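Cytochrome P450 268A2 Cyp268A2 (Mycobacterium marinum, PDB 6BLD) is a haem-binding member of the cytochrome P450 family, holding protoporphyrin IX with its iron inside a largely helical fold. Local coordinates at residues W62-V73 with L321-E330. Sequence-based numbering, arbitrary orientation.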
ATOM      1  N   TRP A  62     -19.775   5.694   2.937  1.00 16.95           N
ATOM      2  CA  TRP A  62     -20.367   4.678   2.079  1.00 16.90           C
ATOM      3  C   TRP A  62     -19.354   3.562   1.856  1.00 16.54           C
ATOM      4  O   TRP A  62     -18.216   3.822   1.453  1.00 15.85           O
ATOM      5  CB  TRP A  62     -20.793   5.272   0.737  1.00 16.61           C
ATOM      6  CG  TRP A  62     -22.021   6.124   0.800  1.00 17.45           C
ATOM      7  CD1 TRP A  62     -22.074   7.488   0.789  1.00 17.81           C
ATOM      8  CD2 TRP A  62     -23.377   5.671   0.871  1.00 18.61           C
ATOM      9  NE1 TRP A  62     -23.380   7.912   0.852  1.00 18.49           N
ATOM     10  CE2 TRP A  62     -24.200   6.815   0.904  1.00 19.20           C
ATOM     11  CE3 TRP A  62     -23.977   4.409   0.913  1.00 19.02           C
ATOM     12  CZ2 TRP A  62     -25.588   6.734   0.976  1.00 20.26           C
ATOM     13  CZ3 TRP A  62     -25.356   4.330   0.985  1.00 19.87           C
ATOM     14  CH2 TRP A  62     -26.145   5.486   1.015  1.00 20.38           C
ATOM     15  N   ALA A  63     -19.769   2.325   2.112  1.00 16.66           N
ATOM     16  CA  ALA A  63     -18.903   1.166   1.932  1.00 16.05           C
ATOM     17  C   ALA A  63     -19.072   0.625   0.518  1.00 16.41           C
ATOM     18  O   ALA A  63     -20.179   0.251   0.119  1.00 17.77           O
ATOM     19  CB  ALA A  63     -19.221   0.088   2.967  1.00 15.75           C
ATOM     20  N   VAL A  64     -17.975   0.584  -0.235  1.00 15.96           N
ATOM     21  CA  VAL A  64     -17.962   0.091  -1.608  1.00 16.81           C
ATOM     22  C   VAL A  64     -17.207  -1.231  -1.609  1.00 17.36           C
ATOM     23  O   VAL A  64     -15.984  -1.259  -1.424  1.00 17.61           O
ATOM     24  CB  VAL A  64     -17.320   1.097  -2.572  1.00 16.16           C
ATOM     25  CG1 VAL A  64     -17.294   0.532  -3.980  1.00 16.13           C
ATOM     26  CG2 VAL A  64     -18.069   2.414  -2.534  1.00 16.25           C
ATOM     27  N   THR A  65     -17.932  -2.329  -1.842  1.00 17.74           N
ATOM     28  CA  THR A  65     -17.389  -3.667  -1.667  1.00 18.52           C
ATOM     29  C   THR A  65     -17.182  -4.440  -2.963  1.00 18.88           C
ATOM     30  O   THR A  65     -16.358  -5.358  -2.986  1.00 18.28           O
ATOM     31  CB  THR A  65     -18.306  -4.491  -0.749  1.00 16.01           C
ATOM     32  OG1 THR A  65     -19.634  -4.492  -1.283  1.00 16.64           O
ATOM     33  CG2 THR A  65     -18.328  -3.901   0.655  1.00 15.85           C
ATOM     34  N   ARG A  66     -17.901  -4.104  -4.030  1.00 19.60           N
ATOM     35  CA  ARG A  66     -17.780  -4.821  -5.291  1.00 19.89           C
ATOM     36  C   ARG A  66     -16.654  -4.239  -6.136  1.00 18.38           C
ATOM     37  O   ARG A  66     -16.394  -3.033  -6.115  1.00 17.92           O
ATOM     38  CB  ARG A  66     -19.097  -4.775  -6.068  1.00 21.67           C
ATOM     39  CG  ARG A  66     -20.152  -5.733  -5.538  1.00 23.47           C
ATOM     40  CD  ARG A  66     -21.395  -5.734  -6.412  1.00 25.98           C
ATOM     41  NE  ARG A  66     -22.426  -6.626  -5.887  1.00 28.26           N
ATOM     42  CZ  ARG A  66     -23.678  -6.665  -6.333  1.00 30.16           C
ATOM     43  NH1 ARG A  66     -24.060  -5.861  -7.315  1.00 30.76           N
ATOM     44  NH2 ARG A  66     -24.548  -7.511  -5.795  1.00 31.07           N
ATOM     45  N   ARG A  67     -15.985  -5.119  -6.887  1.00 17.97           N
ATOM     46  CA  ARG A  67     -14.837  -4.690  -7.682  1.00 17.86           C
ATOM     47  C   ARG A  67     -15.240  -3.674  -8.743  1.00 17.45           C
ATOM     48  O   ARG A  67     -14.555  -2.662  -8.932  1.00 16.96           O
ATOM     49  CB  ARG A  67     -14.163  -5.900  -8.328  1.00 19.23           C
ATOM     50  CG  ARG A  67     -12.918  -5.553  -9.127  1.00 20.55           C
ATOM     51  CD  ARG A  67     -12.929  -6.218 -10.493  1.00 23.07           C
ATOM     52  NE  ARG A  67     -12.033  -5.546 -11.429  1.00 24.71           N
ATOM     53  CZ  ARG A  67     -12.438  -4.850 -12.485  1.00 26.83           C
ATOM     54  NH1 ARG A  67     -13.732  -4.733 -12.749  1.00 27.87           N
ATOM     55  NH2 ARG A  67     -11.548  -4.271 -13.279  1.00 27.65           N
ATOM     56  N   ALA A  68     -16.349  -3.923  -9.445  1.00 18.32           N
ATOM     57  CA  ALA A  68     -16.786  -3.002 -10.490  1.00 19.42           C
ATOM     58  C   ALA A  68     -17.082  -1.618  -9.925  1.00 18.94           C
ATOM     59  O   ALA A  68     -16.752  -0.602 -10.548  1.00 16.63           O
ATOM     60  CB  ALA A  68     -18.012  -3.563 -11.209  1.00 20.70           C
ATOM     61  N   ASP A  69     -17.698  -1.556  -8.743  1.00 18.47           N
ATOM     62  CA  ASP A  69     -17.992  -0.261  -8.138  1.00 18.35           C
ATOM     63  C   ASP A  69     -16.726   0.429  -7.649  1.00 16.76           C
ATOM     64  O   ASP A  69     -16.636   1.662  -7.690  1.00 16.64           O
ATOM     65  CB  ASP A  69     -18.988  -0.429  -6.992  1.00 19.59           C
ATOM     66  CG  ASP A  69     -20.373  -0.821  -7.473  1.00 21.79           C
ATOM     67  OD1 ASP A  69     -20.749  -0.414  -8.591  1.00 22.77           O
ATOM     68  OD2 ASP A  69     -21.085  -1.532  -6.732  1.00 22.39           O
ATOM     69  N   ILE A  70     -15.742  -0.346  -7.183  1.00 16.02           N
ATOM     70  CA  ILE A  70     -14.460   0.227  -6.783  1.00 15.50           C
ATOM     71  C   ILE A  70     -13.768   0.861  -7.983  1.00 16.01           C
ATOM     72  O   ILE A  70     -13.187   1.950  -7.883  1.00 15.97           O
ATOM     73  CB  ILE A  70     -13.585  -0.851  -6.115  1.00 15.18           C
ATOM     74  CG1 ILE A  70     -14.109  -1.160  -4.712  1.00 14.45           C
ATOM     75  CG2 ILE A  70     -12.119  -0.430  -6.079  1.00 14.92           C
ATOM     76  CD1 ILE A  70     -13.389  -2.293  -4.029  1.00 14.46           C
ATOM     77  N   VAL A  71     -13.834   0.199  -9.140  1.00 16.34           N
ATOM     78  CA  VAL A  71     -13.287   0.776 -10.366  1.00 16.51           C
ATOM     79  C   VAL A  71     -14.050   2.039 -10.747  1.00 16.80           C
ATOM     80  O   VAL A  71     -13.455   3.037 -11.175  1.00 17.20           O
ATOM     81  CB  VAL A  71     -13.310  -0.272 -11.495  1.00 17.23           C
ATOM     82  CG1 VAL A  71     -13.054   0.378 -12.846  1.00 17.43           C
ATOM     83  CG2 VAL A  71     -12.286  -1.367 -11.220  1.00 17.10           C
ATOM     84  N   ALA A  72     -15.376   2.025 -10.580  1.00 16.75           N
ATOM     85  CA  ALA A  72     -16.182   3.192 -10.927  1.00 16.86           C
ATOM     86  C   ALA A  72     -15.786   4.409 -10.098  1.00 16.65           C
ATOM     87  O   ALA A  72     -15.637   5.512 -10.635  1.00 17.48           O
ATOM     88  CB  ALA A  72     -17.667   2.879 -10.743  1.00 16.90           C
ATOM     89  N   VAL A  73     -15.609   4.227  -8.788  1.00 16.26           N
ATOM     90  CA  VAL A  73     -15.208   5.340  -7.933  1.00 16.03           C
ATOM     91  C   VAL A  73     -13.805   5.816  -8.295  1.00 15.96           C
ATOM     92  O   VAL A  73     -13.546   7.023  -8.374  1.00 14.84           O
ATOM     93  CB  VAL A  73     -15.307   4.935  -6.449  1.00 15.76           C
ATOM     94  CG1 VAL A  73     -14.656   5.985  -5.555  1.00 15.00           C
ATOM     95  CG2 VAL A  73     -16.762   4.718  -6.054  1.00 16.14           C
ATOM     96  N   LEU A 321     -24.758   5.007  -7.203  1.00 22.40           N
ATOM     97  CA  LEU A 321     -23.843   3.873  -7.236  1.00 22.14           C
ATOM     98  C   LEU A 321     -24.438   2.723  -6.440  1.00 22.91           C
ATOM     99  O   LEU A 321     -24.813   2.900  -5.277  1.00 22.83           O
ATOM    100  CB  LEU A 321     -22.470   4.252  -6.671  1.00 20.95           C
ATOM    101  CG  LEU A 321     -21.370   3.202  -6.833  1.00 20.28           C
ATOM    102  CD1 LEU A 321     -20.878   3.164  -8.272  1.00 20.45           C
ATOM    103  CD2 LEU A 321     -20.226   3.482  -5.878  1.00 19.23           C
ATOM    104  N   GLY A 322     -24.515   1.551  -7.064  1.00 23.68           N
ATOM    105  CA  GLY A 322     -25.098   0.394  -6.405  1.00 24.28           C
ATOM    106  C   GLY A 322     -26.535   0.588  -5.980  1.00 25.46           C
ATOM    107  O   GLY A 322     -26.954   0.037  -4.956  1.00 25.47           O
ATOM    108  N   GLY A 323     -27.306   1.363  -6.740  1.00 26.30           N
ATOM    109  CA  GLY A 323     -28.679   1.642  -6.375  1.00 27.48           C
ATOM    110  C   GLY A 323     -28.851   2.628  -5.245  1.00 27.65           C
ATOM    111  O   GLY A 323     -29.969   2.791  -4.749  1.00 28.63           O
ATOM    112  N   GLN A 324     -27.778   3.292  -4.822  1.00 26.91           N
ATOM    113  CA  GLN A 324     -27.814   4.245  -3.724  1.00 27.34           C
ATOM    114  C   GLN A 324     -27.333   5.603  -4.213  1.00 26.81           C
ATOM    115  O   GLN A 324     -26.396   5.690  -5.011  1.00 27.08           O
ATOM    116  CB  GLN A 324     -26.946   3.769  -2.553  1.00 27.79           C
ATOM    117  CG  GLN A 324     -27.329   2.399  -2.017  1.00 29.05           C
ATOM    118  CD  GLN A 324     -28.587   2.440  -1.175  1.00 30.78           C
ATOM    119  OE1 GLN A 324     -28.789   3.360  -0.384  1.00 31.29           O
ATOM    120  NE2 GLN A 324     -29.444   1.440  -1.343  1.00 32.21           N
ATOM    121  N   LEU A 325     -27.977   6.661  -3.729  1.00 26.37           N
ATOM    122  CA  LEU A 325     -27.648   8.024  -4.139  1.00 25.53           C
ATOM    123  C   LEU A 325     -26.643   8.599  -3.149  1.00 24.21           C
ATOM    124  O   LEU A 325     -27.014   9.086  -2.078  1.00 24.32           O
ATOM    125  CB  LEU A 325     -28.904   8.883  -4.220  1.00 26.52           C
ATOM    126  CG  LEU A 325     -28.692  10.322  -4.695  1.00 26.92           C
ATOM    127  CD1 LEU A 325     -28.126  10.346  -6.107  1.00 26.61           C
ATOM    128  CD2 LEU A 325     -29.991  11.111  -4.619  1.00 28.43           C
ATOM    129  N   ILE A 326     -25.361   8.534  -3.503  1.00 22.58           N
ATOM    130  CA  ILE A 326     -24.332   9.184  -2.705  1.00 21.26           C
ATOM    131  C   ILE A 326     -24.486  10.693  -2.837  1.00 21.54           C
ATOM    132  O   ILE A 326     -24.604  11.226  -3.948  1.00 21.73           O
ATOM    133  CB  ILE A 326     -22.935   8.722  -3.145  1.00 19.98           C
ATOM    134  CG1 ILE A 326     -22.797   7.207  -2.978  1.00 19.06           C
ATOM    135  CG2 ILE A 326     -21.857   9.452  -2.359  1.00 19.12           C
ATOM    136  CD1 ILE A 326     -21.590   6.622  -3.677  1.00 18.83           C
ATOM    137  N   ARG A 327     -24.498  11.388  -1.706  1.00 21.24           N
ATOM    138  CA  ARG A 327     -24.695  12.828  -1.702  1.00 22.48           C
ATOM    139  C   ARG A 327     -23.359  13.560  -1.777  1.00 21.07           C
ATOM    140  O   ARG A 327     -22.310  13.034  -1.395  1.00 20.68           O
ATOM    141  CB  ARG A 327     -25.458  13.264  -0.450  1.00 24.14           C
ATOM    142  CG  ARG A 327     -26.801  12.580  -0.279  1.00 26.55           C
ATOM    143  CD  ARG A 327     -27.785  13.022  -1.347  1.00 29.43           C
ATOM    144  NE  ARG A 327     -29.165  12.757  -0.955  1.00 32.55           N
ATOM    145  CZ  ARG A 327     -30.229  13.210  -1.610  1.00 34.84           C
ATOM    146  NH1 ARG A 327     -30.073  13.955  -2.695  1.00 35.45           N
ATOM    147  NH2 ARG A 327     -31.448  12.917  -1.180  1.00 36.22           N
ATOM    148  N   ALA A 328     -23.415  14.791  -2.281  1.00 20.77           N
ATOM    149  CA  ALA A 328     -22.221  15.621  -2.377  1.00 20.12           C
ATOM    150  C   ALA A 328     -21.637  15.876  -0.993  1.00 19.56           C
ATOM    151  O   ALA A 328     -22.360  16.222  -0.054  1.00 20.02           O
ATOM    152  CB  ALA A 328     -22.553  16.946  -3.063  1.00 20.81           C
ATOM    153  N   GLY A 329     -20.324  15.696  -0.872  1.00 18.54           N
ATOM    154  CA  GLY A 329     -19.637  15.880   0.388  1.00 18.00           C
ATOM    155  C   GLY A 329     -19.536  14.645   1.257  1.00 16.97           C
ATOM    156  O   GLY A 329     -18.887  14.702   2.309  1.00 16.24           O
ATOM    157  N   GLU A 330     -20.147  13.535   0.858  1.00 16.40           N
ATOM    158  CA  GLU A 330     -20.121  12.317   1.655  1.00 17.70           C
ATOM    159  C   GLU A 330     -18.877  11.495   1.336  1.00 16.81           C
ATOM    160  O   GLU A 330     -18.373  11.502   0.209  1.00 15.28           O
ATOM    161  CB  GLU A 330     -21.383  11.487   1.413  1.00 18.75           C
ATOM    162  CG  GLU A 330     -22.657  12.164   1.910  1.00 20.19           C
ATOM    163  CD  GLU A 330     -23.860  11.238   1.916  1.00 21.08           C
ATOM    164  OE1 GLU A 330     -24.005  10.434   0.972  1.00 21.12           O
ATOM    165  OE2 GLU A 330     -24.671  11.325   2.864  1.00 22.09           O
TER
HETATM  166  O   HOH W   1     -23.337   0.159  -9.172  1.00 30.30           O
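W62 meets I326 and E330 with one ring face and its indole N-H. NE1 gives a nearly straight hydrogen bond to E330 OE1 (2.6 Å, 173° at the hydrogen); the acceptor lies in the indole plane, while W62 NE1 stands well above the carboxylate plane. From the opposite face of that carboxylate, R327 N also donates to E330 OE1 (2.9 Å), and this double grip fixes the oxygen across the type II turn R327-E330. With chi1 at -74°, W62 CG sits beside the backbone N, which lays the five-membered ring against I326 and turns NE1 to E330: I326 CG1 makes a CH-pi contact 3.9 Å from that ring's centroid, only 9° off the normal. Beyond it, Q324 OE1 approaches W62 CH2 obliquely, at 3.7 Å.

Further along, V64 CG2 touches L321 CD2. In the helix, D69 lays OD1 3.6 Å from L321 CD1, while a water donates to the same oxygen and accepts from G322 N, linking the helix to the type I' turn L321-Q324. A72 CB also packs on L321 CD1, whereas V73 CG2 joins V64 at the other methyl, 3.7 Å from L321 CD2.

E330 OE2 forms a salt bridge with R9, and W62 stacks edge-to-face on W44. Strand 61-64 lies between strands 42-45 and 331-335 in the mixed sheet; hairpin 319-321/324-326 packs against this strand and helix 67-75.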